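PDB 7OCX: embryonic developmental protein tofu-6 from Caenorhabditis elegans, which probably acts in piRNA (21U-RNA) biogenesis as a component of the PETISCO complex, in which its RNA recognition motif domain pairs with that of PID-3. Local coordinates for residues Trp31-Val36 against Gly60-Met65; His35-Phe40 against Gly80-Glu85. One frame throughout, in Å; residues are numbered along the deposited sequence. Where two conformers were deposited one is given.

Overall arrangement
Both contacts seat helix 30-38 on the same antiparallel sheet, at two different strands. Interaction 1 sets the middle of the helix on the inner strand 57-64 and is buried, a small aliphatic meeting of leucine with valine beside a glycine. Interaction 2 joins the end of the helix and the turn after it to the edge strand 81-84. It is only partly buried, and there one leucine meets a valine and two phenylalanines. Both rest on apolar side chains. The two contacts adjoin at F37, whose ring atom CG lies 3.8 Å from V62 CG1, an apolar link between them, and whose carbonyl O lies 3.5 Å from M64 CE.

Interaction 1: residues Trp31-Val36 against Gly60-Met65; sequences WNLFHV and GFVNMM
L33 and V62 lie alongside one another, their side chains running past each other in opposite directions. The valine methyl CG2 sits in the fork of the leucine, 3.8 Å from CD2 and equally far from the branch carbon CG. With CG anti to the backbone N (chi1 -175°), L33 stretches out from the helix, and CD2 passes over the strand until it is 4.2 Å from the carbonyl O of F61. G60 is fitted to this reach: a beta carbon there would point at the helix and stand only 3.2 Å from L33 CD2. The helix is the first of the RNA recognition motif fold, and 57-64 is an inner strand of its sheet, the one that carries the RNP1 sequence in canonical members. V62 faces the helix, whereas F61 turns to the other side of the sheet, where its ring meets those of Y13 and H94. Branched aliphatic groups suit the helix side, where C46 adds to the wall around L33 and I21 to that around V62. Backbone hydrogen bonds between G60 and I21 and between V62 and F19 pin the strand in the sheet. One residue along the helix, F34 meets F57 of the PID-3 chain.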
loop_
_atom_site.group_PDB
_atom_site.type_symbol
_atom_site.label_atom_id
_atom_site.label_comp_id
_atom_site.label_asym_id
_atom_site.label_seq_id
_atom_site.Cartn_x
_atom_site.Cartn_y
_atom_site.Cartn_z
ATOM N N TRP C 31 24.701 -9.192 -3.816
ATOM C CA TRP C 31 23.657 -9.733 -4.681
ATOM C C TRP C 31 23.542 -11.249 -4.565
ATOM O O TRP C 31 22.435 -11.784 -4.642
ATOM C CB TRP C 31 23.866 -9.332 -6.131
ATOM C CG TRP C 31 23.568 -7.911 -6.384
ATOM C CD1 TRP C 31 24.476 -6.907 -6.566
ATOM C CD2 TRP C 31 22.270 -7.289 -6.427
ATOM N NE1 TRP C 31 23.833 -5.714 -6.760
ATOM C CE2 TRP C 31 22.478 -5.917 -6.662
ATOM C CE3 TRP C 31 20.955 -7.762 -6.294
ATOM C CZ2 TRP C 31 21.427 -5.014 -6.795
ATOM C CZ3 TRP C 31 19.906 -6.863 -6.398
ATOM C CH2 TRP C 31 20.143 -5.502 -6.633
ATOM N N ASN C 32 24.651 -11.964 -4.356
ATOM C CA ASN C 32 24.554 -13.404 -4.112
ATOM C C ASN C 32 23.723 -13.685 -2.860
ATOM O O ASN C 32 22.853 -14.565 -2.855
ATOM C CB ASN C 32 25.957 -13.994 -3.959
ATOM C CG ASN C 32 26.784 -13.829 -5.207
ATOM O OD1 ASN C 32 27.875 -13.258 -5.162
ATOM N ND2 ASN C 32 26.290 -14.350 -6.325
ATOM N N LEU C 33 24.016 -12.957 -1.781
ATOM C CA LEU C 33 23.289 -13.093 -0.522
ATOM C C LEU C 33 21.816 -12.752 -0.704
ATOM O O LEU C 33 20.925 -13.465 -0.218
ATOM C CB LEU C 33 23.940 -12.178 0.518
ATOM C CG LEU C 33 23.396 -12.250 1.942
ATOM C CD1 LEU C 33 23.513 -13.652 2.506
ATOM C CD2 LEU C 33 24.124 -11.255 2.829
ATOM N N PHE C 34 21.541 -11.653 -1.401
ATOM C CA PHE C 34 20.159 -11.287 -1.693
ATOM C C PHE C 34 19.427 -12.432 -2.394
ATOM O O PHE C 34 18.283 -12.759 -2.050
ATOM C CB PHE C 34 20.149 -10.007 -2.541
ATOM C CG PHE C 34 18.853 -9.758 -3.245
ATOM C CD1 PHE C 34 17.799 -9.141 -2.587
ATOM C CD2 PHE C 34 18.692 -10.144 -4.568
ATOM C CE1 PHE C 34 16.596 -8.919 -3.228
ATOM C CE2 PHE C 34 17.495 -9.938 -5.218
ATOM C CZ PHE C 34 16.436 -9.320 -4.549
ATOM N N HIS C 35 20.082 -13.056 -3.382
ATOM C CA HIS C 35 19.397 -14.083 -4.168
ATOM C C HIS C 35 18.992 -15.257 -3.281
ATOM O O HIS C 35 17.921 -15.848 -3.462
ATOM C CB HIS C 35 20.260 -14.607 -5.329
ATOM C CG HIS C 35 20.477 -13.626 -6.446
ATOM N ND1 HIS C 35 19.539 -12.685 -6.816
ATOM C CD2 HIS C 35 21.493 -13.511 -7.339
ATOM C CE1 HIS C 35 20.000 -11.980 -7.837
ATOM N NE2 HIS C 35 21.179 -12.470 -8.183
ATOM N N VAL C 36 19.856 -15.636 -2.341
ATOM C CA VAL C 36 19.523 -16.746 -1.460
ATOM C C VAL C 36 18.283 -16.428 -0.643
ATOM O O VAL C 36 17.400 -17.279 -0.484
ATOM C CB VAL C 36 20.708 -17.103 -0.547
ATOM C CG1 VAL C 36 20.228 -18.030 0.576
ATOM C CG2 VAL C 36 21.786 -17.742 -1.379
ATOM N N GLY C 60 27.486 -11.127 7.287
ATOM C CA GLY C 60 26.426 -10.378 6.652
ATOM C C GLY C 60 25.219 -10.143 7.531
ATOM O O GLY C 60 25.158 -10.534 8.700
ATOM N N PHE C 61 24.249 -9.477 6.922
ATOM C CA PHE C 61 23.038 -9.041 7.588
ATOM C C PHE C 61 21.970 -9.010 6.514
ATOM O O PHE C 61 22.219 -8.549 5.398
ATOM C CB PHE C 61 23.220 -7.667 8.203
ATOM C CG PHE C 61 21.983 -7.090 8.719
ATOM C CD1 PHE C 61 21.408 -7.598 9.885
ATOM C CD2 PHE C 61 21.393 -6.028 8.081
ATOM C CE1 PHE C 61 20.245 -7.060 10.392
ATOM C CE2 PHE C 61 20.268 -5.481 8.591
ATOM C CZ PHE C 61 19.683 -5.997 9.758
ATOM N N VAL C 62 20.807 -9.552 6.834
ATOM C CA VAL C 62 19.669 -9.564 5.928
ATOM C C VAL C 62 18.429 -9.204 6.726
ATOM O O VAL C 62 18.211 -9.764 7.801
ATOM C CB VAL C 62 19.467 -10.938 5.261
ATOM C CG1 VAL C 62 18.206 -10.932 4.429
ATOM C CG2 VAL C 62 20.632 -11.254 4.395
ATOM N N ASN C 63 17.614 -8.281 6.202
ATOM C CA ASN C 63 16.326 -7.955 6.802
ATOM C C ASN C 63 15.256 -8.297 5.772
ATOM O O ASN C 63 15.308 -7.807 4.636
ATOM C CB ASN C 63 16.275 -6.479 7.247
ATOM C CG ASN C 63 15.119 -6.202 8.207
ATOM O OD1 ASN C 63 15.232 -6.499 9.401
ATOM N ND2 ASN C 63 14.065 -5.538 7.735
ATOM N N MET C 64 14.301 -9.133 6.165
ATOM C CA MET C 64 13.202 -9.424 5.268
ATOM C C MET C 64 12.186 -8.289 5.303
ATOM O O MET C 64 12.167 -7.456 6.212
ATOM C CB MET C 64 12.545 -10.752 5.616
ATOM C CG MET C 64 13.459 -11.967 5.653
ATOM S SD MET C 64 14.385 -12.236 4.157
ATOM C CE MET C 64 13.095 -12.879 3.070
ATOM N N MET C 65 11.352 -8.239 4.273
ATOM C CA MET C 65 10.363 -7.173 4.205
ATOM C C MET C 65 9.293 -7.316 5.277
ATOM O O MET C 65 8.655 -6.321 5.642
ATOM C CB MET C 65 9.716 -7.151 2.822
ATOM C CG MET C 65 8.832 -5.961 2.653
ATOM S SD MET C 65 9.642 -4.400 2.340
ATOM C CE MET C 65 11.040 -4.847 1.318
#

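Interaction 2: residues His35-Phe40 against Gly80-Glu85; sequences HVFQNF and GNLIGE
L82 holds CG anti to its own backbone N (chi1 -165°) and thrusts its two methyls from the strand toward the helix, while F40, with CG anti to the carbonyl carbon (chi1 -56°), swings its ring out to meet them from the opposite direction. In this RNA recognition motif fold, 81-84 is the short extra strand that pairs with 87-93 at the edge of the sheet, and the contact ties it to the end of the first helix and the turn that follows. The work is shared between the two branches of L82. L82 CD1 meets F40, 3.6 Å from its CZ, approaching the ring obliquely. CD2 is placed among three residues: it lies 3.8 Å from F40 CE1, meets V36 CG1 tip to tip, and reaches to 4.4 Å of F37 CZ, again obliquely. A leucine suits this place because its forked end can touch the valine and the aromatic rings at once. Were F40 cut back to an alanine, both methyls of L82 would probably lose their partner in that ring, opening a gap between the turn and the strand. F40 also packs on V73 of helix 67-75, and F37 touches the same valine, so both phenylalanines also bring this end of the helix and its turn against helix 67-75. L82 also touches L77 and is paired through its backbone with L89, while V36 leans on F87. F40 is brought round by a backbone hydrogen bond from its N to F37 O, 3.0 Å long. The tightest point is between methyls, with V36 CG1 only 3.4 Å from L82 CD2, closer than usual van der Waals contact.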
loop_
_atom_site.group_PDB
_atom_site.type_symbol
_atom_site.label_atom_id
_atom_site.label_comp_id
_atom_site.label_asym_id
_atom_site.label_seq_id
_atom_site.Cartn_x
_atom_site.Cartn_y
_atom_site.Cartn_z
ATOM N N HIS C 35 20.082 -13.056 -3.382
ATOM C CA HIS C 35 19.397 -14.083 -4.168
ATOM C C HIS C 35 18.992 -15.257 -3.281
ATOM O O HIS C 35 17.921 -15.848 -3.462
ATOM C CB HIS C 35 20.260 -14.607 -5.329
ATOM C CG HIS C 35 20.477 -13.626 -6.446
ATOM N ND1 HIS C 35 19.539 -12.685 -6.816
ATOM C CD2 HIS C 35 21.493 -13.511 -7.339
ATOM C CE1 HIS C 35 20.000 -11.980 -7.837
ATOM N NE2 HIS C 35 21.179 -12.470 -8.183
ATOM N N VAL C 36 19.856 -15.636 -2.341
ATOM C CA VAL C 36 19.523 -16.746 -1.460
ATOM C C VAL C 36 18.283 -16.428 -0.643
ATOM O O VAL C 36 17.400 -17.279 -0.484
ATOM C CB VAL C 36 20.708 -17.103 -0.547
ATOM C CG1 VAL C 36 20.228 -18.030 0.576
ATOM C CG2 VAL C 36 21.786 -17.742 -1.379
ATOM N N PHE C 37 18.208 -15.212 -0.091
ATOM C CA PHE C 37 17.093 -14.887 0.791
ATOM C C PHE C 37 15.847 -14.485 0.028
ATOM O O PHE C 37 14.734 -14.689 0.523
ATOM C CB PHE C 37 17.526 -13.829 1.806
ATOM C CG PHE C 37 18.318 -14.424 2.908
ATOM C CD1 PHE C 37 19.649 -14.726 2.738
ATOM C CD2 PHE C 37 17.682 -14.807 4.081
ATOM C CE1 PHE C 37 20.354 -15.363 3.739
ATOM C CE2 PHE C 37 18.387 -15.428 5.090
ATOM C CZ PHE C 37 19.727 -15.707 4.913
ATOM N N GLN C 38 15.988 -13.987 -1.190
ATOM C CA GLN C 38 14.808 -13.689 -1.982
ATOM C C GLN C 38 13.930 -14.915 -2.224
ATOM O O GLN C 38 12.730 -14.769 -2.484
ATOM C CB GLN C 38 15.219 -13.107 -3.326
ATOM C CG GLN C 38 14.233 -12.142 -3.864
ATOM C CD GLN C 38 14.320 -12.062 -5.366
ATOM O OE1 GLN C 38 15.224 -12.636 -5.979
ATOM N NE2 GLN C 38 13.376 -11.360 -5.974
ATOM N N ASN C 39 14.505 -16.122 -2.229
ATOM C CA ASN C 39 13.680 -17.310 -2.441
ATOM C C ASN C 39 12.646 -17.517 -1.343
ATOM O O ASN C 39 11.697 -18.285 -1.537
ATOM C CB ASN C 39 14.537 -18.573 -2.545
ATOM C CG ASN C 39 15.419 -18.619 -3.775
ATOM O OD1 ASN C 39 15.036 -18.171 -4.859
ATOM N ND2 ASN C 39 16.630 -19.135 -3.604
ATOM N N PHE C 40 12.824 -16.887 -0.186
ATOM C CA PHE C 40 11.916 -17.022 0.946
ATOM C C PHE C 40 10.930 -15.876 1.064
ATOM O O PHE C 40 9.979 -15.974 1.851
ATOM C CB PHE C 40 12.728 -17.137 2.241
ATOM C CG PHE C 40 13.705 -18.267 2.218
ATOM C CD1 PHE C 40 15.058 -18.022 2.117
ATOM C CD2 PHE C 40 13.264 -19.582 2.285
ATOM C CE1 PHE C 40 15.961 -19.062 2.080
ATOM C CE2 PHE C 40 14.161 -20.630 2.255
ATOM C CZ PHE C 40 15.513 -20.369 2.149
ATOM N N GLY C 80 19.927 -23.865 13.020
ATOM C CA GLY C 80 20.421 -22.512 12.865
ATOM C C GLY C 80 21.143 -22.253 11.564
ATOM O O GLY C 80 21.693 -21.159 11.376
ATOM N N ASN C 81 21.143 -23.225 10.658
ATOM C CA ASN C 81 21.898 -23.173 9.418
ATOM C C ASN C 81 20.943 -23.194 8.235
ATOM O O ASN C 81 19.942 -23.916 8.249
ATOM C CB ASN C 81 22.858 -24.370 9.332
ATOM C CG ASN C 81 24.047 -24.242 10.270
ATOM O OD1 ASN C 81 24.506 -23.139 10.571
ATOM N ND2 ASN C 81 24.545 -25.374 10.745
ATOM N N LEU C 82 21.246 -22.383 7.225
ATOM C CA LEU C 82 20.647 -22.500 5.903
ATOM C C LEU C 82 21.605 -23.293 5.023
ATOM O O LEU C 82 22.745 -22.860 4.807
ATOM C CB LEU C 82 20.376 -21.125 5.294
ATOM C CG LEU C 82 19.433 -21.108 4.089
ATOM C CD1 LEU C 82 18.014 -21.454 4.530
ATOM C CD2 LEU C 82 19.446 -19.774 3.362
ATOM N N ILE C 83 21.143 -24.440 4.512
ATOM C CA ILE C 83 21.983 -25.365 3.754
ATOM C C ILE C 83 21.679 -25.200 2.271
ATOM O O ILE C 83 20.519 -25.272 1.859
ATOM C CB ILE C 83 21.745 -26.827 4.176
ATOM C CG1 ILE C 83 20.258 -27.227 4.105
ATOM C CG2 ILE C 83 22.295 -27.082 5.584
ATOM C CD1 ILE C 83 19.851 -28.029 2.825
ATOM N N GLY C 84 22.726 -25.025 1.460
ATOM C CA GLY C 84 22.588 -24.938 0.021
ATOM C C GLY C 84 23.438 -25.981 -0.692
ATOM O O GLY C 84 24.286 -26.652 -0.091
ATOM N N GLU C 85 23.216 -26.096 -2.004
ATOM C CA GLU C 85 23.880 -27.138 -2.779
ATOM C C GLU C 85 25.396 -27.071 -2.678
ATOM O O GLU C 85 26.061 -28.048 -3.041
ATOM C CB GLU C 85 23.461 -27.060 -4.252
#